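Long-range contacts in L-isoleucine-4-hydroxylase (Bacillus thuringiensis, PDB 6LNH), which catalyses the iron- and 2-oxoglutarate-dependent hydroxylation of L-isoleucine to (4S)-4-hydroxy-L-isoleucine, and also oxidises L-leucine, L-methionine and related amino acids: residues C[31-36]-C[204-209]; C[68-73]-C[150-155]; C[181-186]-C[237-242]; C[185-190]-C[230-235]; C[190-195]-C[224-229]. One frame throughout, in Å; residues are numbered along the deposited sequence.

Contact 1: C[31-36]-C[204-209]; sequences FLEISN and QFISLK
Phe31 brings the CE2-CZ side of its ring against the aliphatic part of Gln204, with CE2 4.0 Å from Gln204 CG. The same CE2 lies 4.1 Å from Ile206 CD1. The ring meets both at a slant. Its chi1 of 74° sets CG between the backbone N and the carbonyl carbon, and the ring then reaches across the gap. Leu32 points the other way, to Glu25 and Phe26 of helix 19-29. Glu33 comes back to face strand 204-206. It approaches Ile206 from the opposite direction, and its CD sits 3.7 Å from Ile206 CG1. The carboxylate thus rests on an isoleucine branch. Its OE1 is 3.6 Å from Gln204 OE1, but both are acceptors, and the planes of the two groups are 57° apart. Gln204 OE1 is instead bonded by Lys158 of the second subunit, which also packs on Glu33. The strand axes stay 9.9 Å apart and cross at 32°. This is face-to-face packing of strands from two different sheets. It is the sandwich arrangement of the double-stranded beta-helix (jelly roll) of the cupin clan.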
# COMPACT_ATOMS: atom_id res chain seq x y z
N PHE C 31 -20.95 -14.93 -9.82
CA PHE C 31 -19.69 -14.19 -10.04
C PHE C 31 -18.53 -15.17 -9.87
O PHE C 31 -18.73 -16.25 -9.29
CB PHE C 31 -19.58 -13.00 -9.08
CG PHE C 31 -19.27 -13.38 -7.65
CD1 PHE C 31 -20.28 -13.75 -6.78
CD2 PHE C 31 -17.97 -13.37 -7.18
CE1 PHE C 31 -20.00 -14.10 -5.47
CE2 PHE C 31 -17.69 -13.72 -5.87
CZ PHE C 31 -18.70 -14.08 -5.02
N LEU C 32 -17.35 -14.80 -10.35
CA LEU C 32 -16.18 -15.71 -10.25
C LEU C 32 -14.89 -14.91 -10.41
O LEU C 32 -14.75 -14.21 -11.42
CB LEU C 32 -16.30 -16.76 -11.36
CG LEU C 32 -15.52 -18.05 -11.15
CD1 LEU C 32 -14.33 -18.11 -12.08
CD2 LEU C 32 -15.08 -18.19 -9.70
N GLU C 33 -14.00 -15.00 -9.42
CA GLU C 33 -12.68 -14.31 -9.51
C GLU C 33 -11.71 -15.28 -10.19
O GLU C 33 -11.72 -16.46 -9.84
CB GLU C 33 -12.18 -13.92 -8.12
CG GLU C 33 -13.28 -13.47 -7.18
CD GLU C 33 -12.91 -13.52 -5.71
OE1 GLU C 33 -13.68 -14.11 -4.93
OE2 GLU C 33 -11.85 -12.97 -5.35
N ILE C 34 -10.94 -14.78 -11.16
CA ILE C 34 -9.97 -15.64 -11.89
C ILE C 34 -8.57 -15.03 -11.74
O ILE C 34 -8.45 -13.81 -11.88
CB ILE C 34 -10.37 -15.78 -13.37
CG1 ILE C 34 -11.73 -16.47 -13.53
CG2 ILE C 34 -9.28 -16.48 -14.16
CD1 ILE C 34 -12.30 -16.38 -14.91
N SER C 35 -7.57 -15.87 -11.46
CA SER C 35 -6.17 -15.41 -11.30
C SER C 35 -5.57 -15.13 -12.68
O SER C 35 -6.09 -15.68 -13.67
CB SER C 35 -5.36 -16.41 -10.54
OG SER C 35 -6.00 -16.76 -9.32
N ASN C 36 -4.49 -14.35 -12.73
CA ASN C 36 -3.84 -13.98 -14.02
C ASN C 36 -2.91 -15.09 -14.52
O ASN C 36 -2.42 -14.96 -15.65
CB ASN C 36 -3.08 -12.65 -13.91
CG ASN C 36 -2.21 -12.57 -12.67
OD1 ASN C 36 -2.14 -13.51 -11.89
ND2 ASN C 36 -1.55 -11.44 -12.49
N GLN C 204 -19.59 -9.85 -0.94
CA GLN C 204 -18.16 -10.13 -1.25
C GLN C 204 -17.44 -8.83 -1.63
O GLN C 204 -18.07 -7.95 -2.24
CB GLN C 204 -18.07 -11.17 -2.37
CG GLN C 204 -16.65 -11.62 -2.66
CD GLN C 204 -16.12 -12.60 -1.64
OE1 GLN C 204 -14.99 -13.08 -1.74
NE2 GLN C 204 -16.93 -12.90 -0.64
N PHE C 205 -16.17 -8.73 -1.26
CA PHE C 205 -15.31 -7.56 -1.57
C PHE C 205 -14.10 -8.07 -2.36
O PHE C 205 -13.32 -8.87 -1.82
CB PHE C 205 -14.88 -6.86 -0.28
CG PHE C 205 -14.02 -5.64 -0.47
CD1 PHE C 205 -12.70 -5.76 -0.89
CD2 PHE C 205 -14.52 -4.37 -0.22
CE1 PHE C 205 -11.92 -4.63 -1.07
CE2 PHE C 205 -13.73 -3.25 -0.40
CZ PHE C 205 -12.43 -3.38 -0.82
N ILE C 206 -13.95 -7.62 -3.60
CA ILE C 206 -12.82 -8.07 -4.46
C ILE C 206 -12.01 -6.86 -4.90
O ILE C 206 -12.60 -5.92 -5.45
CB ILE C 206 -13.35 -8.88 -5.67
CG1 ILE C 206 -14.18 -10.08 -5.23
CG2 ILE C 206 -12.20 -9.29 -6.58
CD1 ILE C 206 -15.45 -10.27 -6.02
N SER C 207 -10.70 -6.89 -4.66
CA SER C 207 -9.80 -5.78 -5.07
C SER C 207 -8.83 -6.28 -6.13
O SER C 207 -7.93 -7.07 -5.78
CB SER C 207 -9.07 -5.22 -3.88
OG SER C 207 -8.23 -4.15 -4.28
N LEU C 208 -9.02 -5.87 -7.38
CA LEU C 208 -8.09 -6.28 -8.46
C LEU C 208 -6.81 -5.46 -8.29
O LEU C 208 -6.89 -4.23 -8.40
CB LEU C 208 -8.75 -6.04 -9.82
CG LEU C 208 -10.10 -6.73 -10.02
CD1 LEU C 208 -10.53 -6.70 -11.48
CD2 LEU C 208 -10.05 -8.16 -9.52
N LYS C 209 -5.69 -6.13 -8.01
CA LYS C 209 -4.40 -5.43 -7.76
C LYS C 209 -3.44 -5.62 -8.94
O LYS C 209 -3.19 -4.63 -9.64
CB LYS C 209 -3.77 -5.90 -6.45
CG LYS C 209 -2.71 -4.97 -5.87
CD LYS C 209 -1.60 -5.72 -5.17
CE LYS C 209 -0.29 -4.95 -5.15
NZ LYS C 209 0.48 -5.21 -3.91

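Contact 2: C[68-73]-C[150-155]; sequences RARSYS and HQVRYK
Residues 68-73 and 150-155 are antiparallel strands, with Ala69-Arg153 and Ser71-Gln151 as hydrogen-bonded pairs and Arg70-Val152 and Tyr72-His150 as non-hydrogen-bonded ones. Ala69 N gives a straight bond of 3.1 Å to Arg153 O. Ser71 N reaches Gln151 O at 2.9 Å. On one face, the Tyr72 and His150 rings form an offset stack, with centroids 4.5 Å apart and planes at 17°. Tyr72 CD1 lies over the His150 ring toward its rim. The Arg70 guanidinium stands at 85° to the same imidazole and turns an edge toward ND1. Val152 CG2 covers one face of this guanidinium, 4.1 Å above its centre. The two strands are neighbours in the larger sheet of the double-stranded beta-helix, and the Tyr154 side chain comes to about 7 Å from the iron. Arg68 runs beside Tyr154 and points the same way, with NE 3.9 Å from Tyr154 CE2. That NE is buried, with no polar partner in the model. The other face carries Ala69, Ser71, Gln151 and Arg153. Lys155 bends at chi3 (-92°), which brings CE to 3.8 Å from Ala69 CB; its ammonium pairs with Asp61. Arg153 leads away from strand 68-77 to a salt bridge with Asp239.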
# COMPACT_ATOMS: atom_id res chain seq x y z
N ARG C 68 -14.15 9.64 -17.43
CA ARG C 68 -13.12 8.68 -17.93
C ARG C 68 -13.05 8.69 -19.46
O ARG C 68 -13.80 9.44 -20.09
CB ARG C 68 -13.51 7.26 -17.49
CG ARG C 68 -14.65 6.66 -18.29
CD ARG C 68 -15.96 6.67 -17.51
NE ARG C 68 -16.76 5.48 -17.77
CZ ARG C 68 -18.02 5.51 -18.19
NH1 ARG C 68 -18.63 6.66 -18.41
NH2 ARG C 68 -18.68 4.38 -18.39
N ALA C 69 -12.17 7.85 -20.02
CA ALA C 69 -11.97 7.72 -21.49
C ALA C 69 -12.19 6.26 -21.88
O ALA C 69 -11.89 5.38 -21.05
CB ALA C 69 -10.58 8.18 -21.86
N ARG C 70 -12.69 5.99 -23.09
CA ARG C 70 -12.97 4.59 -23.48
C ARG C 70 -13.04 4.41 -25.00
O ARG C 70 -13.19 5.42 -25.72
CB ARG C 70 -14.30 4.14 -22.86
CG ARG C 70 -15.51 4.85 -23.43
CD ARG C 70 -16.81 4.41 -22.79
NE ARG C 70 -17.08 3.00 -22.98
CZ ARG C 70 -17.60 2.20 -22.06
NH1 ARG C 70 -17.92 2.69 -20.87
NH2 ARG C 70 -17.81 0.92 -22.32
N SER C 71 -12.94 3.16 -25.44
CA SER C 71 -13.02 2.72 -26.82
C SER C 71 -13.82 1.43 -26.85
O SER C 71 -13.82 0.67 -25.87
CB SER C 71 -11.64 2.50 -27.45
OG SER C 71 -10.99 3.72 -27.73
N TYR C 72 -14.51 1.18 -27.96
CA TYR C 72 -15.40 0.03 -28.04
C TYR C 72 -15.29 -0.61 -29.41
O TYR C 72 -15.25 0.09 -30.43
CB TYR C 72 -16.84 0.46 -27.73
CG TYR C 72 -17.92 -0.57 -28.00
CD1 TYR C 72 -17.92 -1.79 -27.35
CD2 TYR C 72 -18.96 -0.29 -28.87
CE1 TYR C 72 -18.92 -2.72 -27.57
CE2 TYR C 72 -19.97 -1.22 -29.11
CZ TYR C 72 -19.94 -2.43 -28.46
OH TYR C 72 -20.94 -3.35 -28.68
N SER C 73 -15.26 -1.94 -29.43
CA SER C 73 -15.35 -2.72 -30.65
C SER C 73 -16.01 -4.04 -30.28
O SER C 73 -15.99 -4.47 -29.12
CB SER C 73 -13.98 -2.95 -31.29
OG SER C 73 -13.44 -1.75 -31.80
N HIS C 150 -14.62 -3.54 -24.35
CA HIS C 150 -14.59 -2.17 -23.85
C HIS C 150 -13.23 -1.89 -23.24
O HIS C 150 -12.85 -2.52 -22.24
CB HIS C 150 -15.69 -1.92 -22.83
CG HIS C 150 -17.07 -1.98 -23.40
ND1 HIS C 150 -17.72 -0.88 -23.91
CD2 HIS C 150 -17.93 -3.02 -23.54
CE1 HIS C 150 -18.93 -1.23 -24.33
NE2 HIS C 150 -19.08 -2.53 -24.12
N GLN C 151 -12.49 -0.97 -23.84
CA GLN C 151 -11.20 -0.51 -23.34
C GLN C 151 -11.45 0.79 -22.59
O GLN C 151 -11.77 1.81 -23.21
CB GLN C 151 -10.24 -0.31 -24.51
CG GLN C 151 -8.77 -0.29 -24.20
CD GLN C 151 -7.94 -0.08 -25.45
OE1 GLN C 151 -8.49 0.17 -26.53
NE2 GLN C 151 -6.63 -0.16 -25.33
N VAL C 152 -11.31 0.77 -21.27
CA VAL C 152 -11.67 1.90 -20.42
C VAL C 152 -10.48 2.28 -19.56
O VAL C 152 -9.87 1.42 -18.92
CB VAL C 152 -12.89 1.61 -19.54
CG1 VAL C 152 -13.34 2.88 -18.81
CG2 VAL C 152 -14.03 1.03 -20.36
N ARG C 153 -10.16 3.57 -19.54
CA ARG C 153 -9.19 4.13 -18.60
C ARG C 153 -9.94 5.11 -17.70
O ARG C 153 -10.42 6.15 -18.17
CB ARG C 153 -8.06 4.83 -19.35
CG ARG C 153 -7.13 5.65 -18.49
CD ARG C 153 -5.89 5.95 -19.30
NE ARG C 153 -4.80 5.01 -19.02
CZ ARG C 153 -3.53 5.36 -18.91
NH1 ARG C 153 -3.17 6.63 -19.09
NH2 ARG C 153 -2.60 4.45 -18.65
N TYR C 154 -10.03 4.78 -16.42
CA TYR C 154 -10.59 5.73 -15.46
C TYR C 154 -9.50 6.68 -15.02
O TYR C 154 -8.37 6.27 -14.74
CB TYR C 154 -11.19 4.99 -14.26
CG TYR C 154 -12.35 4.11 -14.63
CD1 TYR C 154 -12.15 2.80 -15.02
CD2 TYR C 154 -13.66 4.59 -14.61
CE1 TYR C 154 -13.21 1.98 -15.37
CE2 TYR C 154 -14.72 3.79 -14.95
CZ TYR C 154 -14.49 2.48 -15.34
OH TYR C 154 -15.55 1.68 -15.68
N LYS C 155 -9.83 7.97 -14.95
CA LYS C 155 -8.86 8.99 -14.59
C LYS C 155 -9.36 9.74 -13.37
O LYS C 155 -10.48 10.27 -13.38
CB LYS C 155 -8.61 9.94 -15.77
CG LYS C 155 -8.31 9.22 -17.07
CD LYS C 155 -8.14 10.18 -18.23
CE LYS C 155 -9.45 10.41 -18.96
NZ LYS C 155 -9.28 11.29 -20.15

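Contact 3: C[181-186]-C[237-242]; sequences LMNLSN and FRDILL
A classic beta bulge breaks the register, with Met182 and Asn183 both facing Asp239. Asp239 O takes two N-H groups from the same face of its carbonyl plane, Met182 N at 2.8 Å and Asn183 N at 3.3 Å. Asp239 N answers with a bond of 2.7 Å to Asn183 O. Just past the strand end, Ser185 adds two more bonds: its N to Phe237 O, and Phe237 N to its OG at 3.0 Å. With chi1 at 68°, the hydroxyl is turned toward that N-H. Asn183 and Asp239 lie side by side and point the same way, their flat ends 66° apart. The carboxylate sets OD2 3.3 Å from Asn183 CB, while OD1 belongs to a salt bridge with Arg153. On the other face, Leu181 and Ile240 cross at about a right angle, CD1 to CD1 at 3.9 Å. Leu184 CD1 leans on Arg238 CG at 4.0 Å. Ile240 CD1 also covers one face of the Arg238 guanidinium. Strand 236-247 lies between strands 176-184 and 145-156 in the larger sheet, and Tyr56 covers Met182, Asp239 and Leu241. Arg238 reaches across to Val225 and Leu228 of strand 222-229.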
# COMPACT_ATOMS: atom_id res chain seq x y z
N LEU C 181 -8.48 -6.42 -15.26
CA LEU C 181 -7.60 -5.32 -14.91
C LEU C 181 -6.37 -5.32 -15.82
O LEU C 181 -5.69 -6.33 -15.96
CB LEU C 181 -7.17 -5.41 -13.45
CG LEU C 181 -6.25 -4.30 -12.93
CD1 LEU C 181 -6.92 -2.94 -13.04
CD2 LEU C 181 -5.85 -4.59 -11.49
N MET C 182 -6.10 -4.17 -16.44
CA MET C 182 -4.91 -4.02 -17.28
C MET C 182 -3.79 -3.25 -16.60
O MET C 182 -2.61 -3.60 -16.79
CB MET C 182 -5.29 -3.32 -18.59
CG MET C 182 -6.29 -4.10 -19.42
SD MET C 182 -5.68 -5.71 -19.93
CE MET C 182 -4.38 -5.23 -21.06
N ASN C 183 -4.11 -2.23 -15.81
CA ASN C 183 -3.09 -1.41 -15.17
C ASN C 183 -3.75 -0.51 -14.14
O ASN C 183 -4.92 -0.14 -14.27
CB ASN C 183 -2.31 -0.56 -16.19
CG ASN C 183 -0.94 -0.16 -15.67
OD1 ASN C 183 -0.58 -0.46 -14.53
ND2 ASN C 183 -0.16 0.51 -16.51
N LEU C 184 -2.98 -0.18 -13.11
CA LEU C 184 -3.45 0.67 -12.02
C LEU C 184 -2.25 1.46 -11.51
O LEU C 184 -1.28 0.87 -11.05
CB LEU C 184 -4.07 -0.18 -10.92
CG LEU C 184 -4.62 0.43 -9.62
CD1 LEU C 184 -5.86 1.25 -9.90
CD2 LEU C 184 -4.91 -0.68 -8.63
N SER C 185 -2.33 2.79 -11.61
CA SER C 185 -1.26 3.63 -11.08
C SER C 185 -1.12 3.42 -9.58
O SER C 185 -2.10 3.12 -8.88
CB SER C 185 -1.52 5.10 -11.41
OG SER C 185 -2.65 5.58 -10.71
N ASN C 186 0.10 3.58 -9.08
CA ASN C 186 0.35 3.39 -7.66
C ASN C 186 -0.26 4.48 -6.79
O ASN C 186 -0.43 4.27 -5.59
CB ASN C 186 1.86 3.32 -7.38
CG ASN C 186 2.53 4.68 -7.49
OD1 ASN C 186 2.19 5.48 -8.37
ND2 ASN C 186 3.46 4.96 -6.59
N PHE C 237 -4.73 6.44 -12.63
CA PHE C 237 -5.39 5.70 -13.71
C PHE C 237 -5.84 4.34 -13.21
O PHE C 237 -5.22 3.74 -12.32
CB PHE C 237 -4.46 5.52 -14.91
CG PHE C 237 -4.08 6.80 -15.59
CD1 PHE C 237 -5.04 7.76 -15.86
CD2 PHE C 237 -2.76 7.05 -15.94
CE1 PHE C 237 -4.69 8.96 -16.48
CE2 PHE C 237 -2.41 8.24 -16.56
CZ PHE C 237 -3.37 9.19 -16.83
N ARG C 238 -6.92 3.86 -13.82
CA ARG C 238 -7.33 2.46 -13.70
C ARG C 238 -7.69 2.00 -15.10
O ARG C 238 -8.71 2.43 -15.66
CB ARG C 238 -8.51 2.29 -12.74
CG ARG C 238 -8.85 0.84 -12.46
CD ARG C 238 -9.84 0.71 -11.32
NE ARG C 238 -10.16 -0.69 -11.04
CZ ARG C 238 -11.28 -1.29 -11.43
NH1 ARG C 238 -12.20 -0.60 -12.10
NH2 ARG C 238 -11.49 -2.56 -11.13
N ASP C 239 -6.86 1.14 -15.67
CA ASP C 239 -7.01 0.67 -17.04
C ASP C 239 -7.74 -0.66 -17.00
O ASP C 239 -7.29 -1.60 -16.34
CB ASP C 239 -5.66 0.54 -17.73
CG ASP C 239 -4.96 1.88 -17.89
OD1 ASP C 239 -5.66 2.91 -17.95
OD2 ASP C 239 -3.71 1.90 -17.95
N ILE C 240 -8.86 -0.74 -17.70
CA ILE C 240 -9.74 -1.89 -17.64
C ILE C 240 -10.02 -2.40 -19.04
O ILE C 240 -10.00 -1.63 -20.01
CB ILE C 240 -11.05 -1.49 -16.89
CG1 ILE C 240 -10.83 -1.52 -15.38
CG2 ILE C 240 -12.27 -2.27 -17.36
CD1 ILE C 240 -10.34 -2.83 -14.86
N LEU C 241 -10.30 -3.70 -19.15
CA LEU C 241 -10.82 -4.30 -20.36
C LEU C 241 -12.06 -5.09 -20.01
O LEU C 241 -12.00 -5.99 -19.16
CB LEU C 241 -9.78 -5.21 -21.03
CG LEU C 241 -10.30 -5.91 -22.29
CD1 LEU C 241 -10.51 -4.92 -23.43
CD2 LEU C 241 -9.36 -7.04 -22.71
N LEU C 242 -13.18 -4.77 -20.65
CA LEU C 242 -14.42 -5.52 -20.49
C LEU C 242 -14.68 -6.36 -21.74
O LEU C 242 -14.57 -5.85 -22.86
CB LEU C 242 -15.61 -4.59 -20.24
CG LEU C 242 -15.67 -3.76 -18.95
CD1 LEU C 242 -16.72 -2.68 -19.08
CD2 LEU C 242 -15.98 -4.66 -17.76
O HOH W 1 -1.90 0.70 -19.04

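Contact 4: C[185-190]-C[230-235]; sequences SNTAIG and TECSTE. With HG (mercury (II) ion), chain F.
Thr187 and Thr230 lie side by side with their side chains pointing the same way, yet their hydroxyls do not pair. Thr230 OG1 donates instead to the carbonyl of Thr187, at 2.9 Å. It comes from above the carbonyl plane, 43° out of it, so no lone pair is met squarely. The hydroxyl gets there because Thr230 OG1 is turned away from its own backbone N, with chi1 at -176°. The same OG1 accepts from Cys232 N at 3.1 Å, which makes an ST turn at the start of the loop 230-235. Thr187 O has a second link: a water donates to it at 3.3 Å and accepts from Glu231 N at 3.0 Å. On the facing side, residues 185-188 form a type I beta turn, closed by Ala188 N to Ser185 O. The contact joins the turn before strand 189-196 to the loop between strands 222-229 and 236-247 of the double-stranded beta-helix, away from the iron. Thr187 CG2 packs on Cys232 SG at 3.8 Å. That sulfur binds a mercury ion at 2.5 Å, and Glu210 of the third subunit is its other ligand. Mercury is not a cofactor of this enzyme; here it bridges two chains at a subunit interface. Ile189 lies loosely against the Thr230 backbone and the end of Glu231, whose OE2 accepts from Ser207 N of the second subunit.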
# COMPACT_ATOMS: atom_id res chain seq x y z
N SER C 185 -2.33 2.79 -11.61
CA SER C 185 -1.26 3.63 -11.08
C SER C 185 -1.12 3.42 -9.58
O SER C 185 -2.10 3.12 -8.88
CB SER C 185 -1.52 5.10 -11.41
OG SER C 185 -2.65 5.58 -10.71
N ASN C 186 0.10 3.58 -9.08
CA ASN C 186 0.35 3.39 -7.66
C ASN C 186 -0.26 4.48 -6.79
O ASN C 186 -0.43 4.27 -5.59
CB ASN C 186 1.86 3.32 -7.38
CG ASN C 186 2.53 4.68 -7.49
OD1 ASN C 186 2.19 5.48 -8.37
ND2 ASN C 186 3.46 4.96 -6.59
N THR C 187 -0.61 5.61 -7.38
CA THR C 187 -1.23 6.71 -6.64
C THR C 187 -2.74 6.57 -6.55
O THR C 187 -3.38 7.40 -5.89
CB THR C 187 -0.87 8.04 -7.30
OG1 THR C 187 -1.28 8.02 -8.67
CG2 THR C 187 0.64 8.27 -7.24
N ALA C 188 -3.32 5.56 -7.17
CA ALA C 188 -4.77 5.40 -7.19
C ALA C 188 -5.27 4.73 -5.92
O ALA C 188 -4.62 3.86 -5.35
CB ALA C 188 -5.20 4.58 -8.41
N ILE C 189 -6.45 5.17 -5.48
CA ILE C 189 -7.16 4.58 -4.35
C ILE C 189 -8.58 4.28 -4.79
O ILE C 189 -9.15 4.99 -5.63
CB ILE C 189 -7.15 5.50 -3.11
CG1 ILE C 189 -5.77 6.15 -2.94
CG2 ILE C 189 -7.52 4.72 -1.86
CD1 ILE C 189 -5.56 6.80 -1.58
N GLY C 190 -9.16 3.23 -4.23
CA GLY C 190 -10.50 2.83 -4.61
C GLY C 190 -10.51 1.90 -5.81
O GLY C 190 -9.53 1.21 -6.11
N THR C 230 -7.41 9.77 -5.61
CA THR C 230 -6.00 9.94 -5.31
C THR C 230 -5.87 11.11 -4.35
O THR C 230 -6.58 12.11 -4.48
CB THR C 230 -5.17 10.18 -6.59
OG1 THR C 230 -3.77 10.24 -6.26
CG2 THR C 230 -5.59 11.47 -7.27
N GLU C 231 -5.00 10.95 -3.35
CA GLU C 231 -4.56 12.07 -2.53
C GLU C 231 -3.24 12.66 -3.01
O GLU C 231 -2.56 13.34 -2.24
CB GLU C 231 -4.47 11.62 -1.07
CG GLU C 231 -5.83 11.39 -0.42
CD GLU C 231 -5.71 10.69 0.91
OE1 GLU C 231 -4.63 10.13 1.18
OE2 GLU C 231 -6.69 10.70 1.70
N CYS C 232 -2.89 12.44 -4.27
CA CYS C 232 -1.63 12.90 -4.82
C CYS C 232 -1.87 13.97 -5.87
O CYS C 232 -2.98 14.13 -6.39
CB CYS C 232 -0.84 11.73 -5.43
SG CYS C 232 -0.37 10.42 -4.26
N SER C 233 -0.81 14.71 -6.20
CA SER C 233 -0.94 15.84 -7.11
C SER C 233 -0.94 15.44 -8.58
O SER C 233 -1.17 16.31 -9.43
CB SER C 233 0.18 16.85 -6.85
OG SER C 233 0.47 16.95 -5.47
N THR C 234 -0.71 14.17 -8.90
CA THR C 234 -0.71 13.71 -10.28
C THR C 234 -1.96 12.90 -10.57
O THR C 234 -2.72 12.53 -9.67
CB THR C 234 0.55 12.89 -10.58
OG1 THR C 234 0.52 11.66 -9.85
CG2 THR C 234 1.80 13.67 -10.21
N GLU C 235 -2.16 12.62 -11.85
CA GLU C 235 -3.32 11.88 -12.32
C GLU C 235 -3.15 10.39 -12.04
O GLU C 235 -2.10 9.81 -12.31
CB GLU C 235 -3.51 12.11 -13.82
CG GLU C 235 -3.73 13.56 -14.21
CD GLU C 235 -3.38 13.82 -15.66
OE1 GLU C 235 -2.53 13.09 -16.21
OE2 GLU C 235 -3.94 14.77 -16.25
HG HG F . 0.08 11.22 -1.94
O HOH W 2 -3.08 8.75 -2.92

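Contact 5: C[190-195]-C[224-229]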
# COMPACT_ATOMS: atom_id res chain seq x y z
N GLY C 190 -9.16 3.23 -4.23
CA GLY C 190 -10.50 2.83 -4.61
C GLY C 190 -10.51 1.90 -5.81
O GLY C 190 -9.53 1.21 -6.11
N GLY C 191 -11.64 1.90 -6.50
CA GLY C 191 -11.82 0.98 -7.61
C GLY C 191 -11.99 -0.46 -7.19
O GLY C 191 -11.65 -1.37 -7.95
N ASP C 192 -12.51 -0.70 -5.99
CA ASP C 192 -12.80 -2.04 -5.52
C ASP C 192 -14.15 -2.52 -6.04
O ASP C 192 -15.07 -1.73 -6.24
CB ASP C 192 -12.79 -2.09 -3.99
CG ASP C 192 -11.65 -1.29 -3.38
OD1 ASP C 192 -10.49 -1.47 -3.81
OD2 ASP C 192 -11.93 -0.47 -2.48
N ASN C 193 -14.26 -3.82 -6.25
CA ASN C 193 -15.47 -4.43 -6.77
C ASN C 193 -16.28 -5.04 -5.63
O ASN C 193 -15.72 -5.71 -4.76
CB ASN C 193 -15.13 -5.50 -7.81
CG ASN C 193 -14.42 -4.93 -9.02
OD1 ASN C 193 -13.20 -5.03 -9.14
ND2 ASN C 193 -15.18 -4.32 -9.92
N LEU C 194 -17.58 -4.79 -5.64
CA LEU C 194 -18.50 -5.28 -4.62
C LEU C 194 -19.50 -6.24 -5.26
O LEU C 194 -19.95 -6.01 -6.39
CB LEU C 194 -19.24 -4.14 -3.94
CG LEU C 194 -18.34 -3.02 -3.40
CD1 LEU C 194 -19.18 -1.93 -2.79
CD2 LEU C 194 -17.35 -3.57 -2.39
N ILE C 195 -19.85 -7.30 -4.54
CA ILE C 195 -20.89 -8.23 -4.95
C ILE C 195 -21.99 -8.21 -3.90
O ILE C 195 -21.72 -8.33 -2.69
CB ILE C 195 -20.35 -9.66 -5.14
CG1 ILE C 195 -19.14 -9.66 -6.06
CG2 ILE C 195 -21.45 -10.56 -5.69
CD1 ILE C 195 -19.44 -9.18 -7.46
N ALA C 224 -20.85 -3.56 -8.12
CA ALA C 224 -20.50 -2.16 -8.21
C ALA C 224 -18.99 -2.06 -8.19
O ALA C 224 -18.29 -2.99 -7.79
CB ALA C 224 -21.13 -1.34 -7.08
N VAL C 225 -18.48 -0.91 -8.61
CA VAL C 225 -17.07 -0.58 -8.46
C VAL C 225 -16.98 0.73 -7.70
O VAL C 225 -17.59 1.74 -8.09
CB VAL C 225 -16.34 -0.54 -9.82
CG1 VAL C 225 -16.92 0.53 -10.75
CG2 VAL C 225 -14.85 -0.34 -9.61
N THR C 226 -16.24 0.71 -6.60
CA THR C 226 -16.03 1.88 -5.77
C THR C 226 -15.37 3.00 -6.57
O THR C 226 -14.61 2.73 -7.51
CB THR C 226 -15.18 1.46 -4.56
OG1 THR C 226 -16.00 0.69 -3.65
CG2 THR C 226 -14.55 2.63 -3.82
N PRO C 227 -15.67 4.26 -6.26
CA PRO C 227 -15.03 5.37 -6.98
C PRO C 227 -13.51 5.31 -6.90
O PRO C 227 -12.93 4.73 -5.98
CB PRO C 227 -15.57 6.62 -6.27
CG PRO C 227 -16.87 6.17 -5.69
CD PRO C 227 -16.64 4.75 -5.26
N LEU C 228 -12.87 5.92 -7.89
CA LEU C 228 -11.42 5.98 -7.96
C LEU C 228 -10.94 7.36 -7.51
O LEU C 228 -11.45 8.38 -7.99
CB LEU C 228 -10.93 5.70 -9.38
CG LEU C 228 -9.43 5.45 -9.53
CD1 LEU C 228 -9.06 4.10 -8.95
CD2 LEU C 228 -9.00 5.55 -10.99
N GLY C 229 -9.98 7.38 -6.58
CA GLY C 229 -9.46 8.62 -6.06
C GLY C 229 -7.95 8.62 -6.01
O GLY C 229 -7.29 7.62 -6.32
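The carboxamide of Asn193 brings its ND2 to 4.0 Å from Val225 CB, the side chains lying alongside and pointing the same way. The other flat groups that meet are peptide groups. Thr226 N lies in the carbonyl plane of Asp192 and bonds to its O at 2.7 Å. Gly191 N instead stands 58° out of the Pro227 carbonyl plane, bonding to that O at 3.2 Å. A weak bond runs from the same N-H to Thr226 O. Leu194 and Ala224 form an antiparallel hydrogen-bonded pair, with Leu194 N 2.9 Å from Ala224 O. Gly190 has no side chain, which lets its CA come to 3.4 Å from Pro227 O. Val225 CG2, turned away from its own N, packs on Gly191 C at 3.7 Å. Thr226 CG2 lies against Gly190 CA and Gly191 N. Its OG1 is buried and has no polar partner in the model. Both strands belong to the smaller sheet of the double-stranded beta-helix. Ala224 follows the iron ligand His223, and its side chain is about 5 Å from that of His170, another ligand. The Val225 side chain is about 6 Å from the iron, so this pairing probably lines the metal site.

In the fold
Contacts 2 and 3 are buried and belong to the larger sheet; strand 236-247 pairs with strand 145-156, and the Arg153-Asp239 salt bridge ties them together. Contact 5 is buried too, but in the smaller sheet, and it is held mainly by backbone bonds. Arg238 of contact 3 packs on Gly191, Asn193 and Val225 and so spans the two sheets. Contact 1, partly buried and touching neighbouring subunits, also joins the sheets, by side chains alone; strand 204-206 pairs with strand 189-196 of contact 5. Contact 4, sharing residues with contacts 3 and 5, lies farthest out, about 22 Å from the chain centre. Its hydroxyl and water links stay within the chain; its mercury bridges to another subunit.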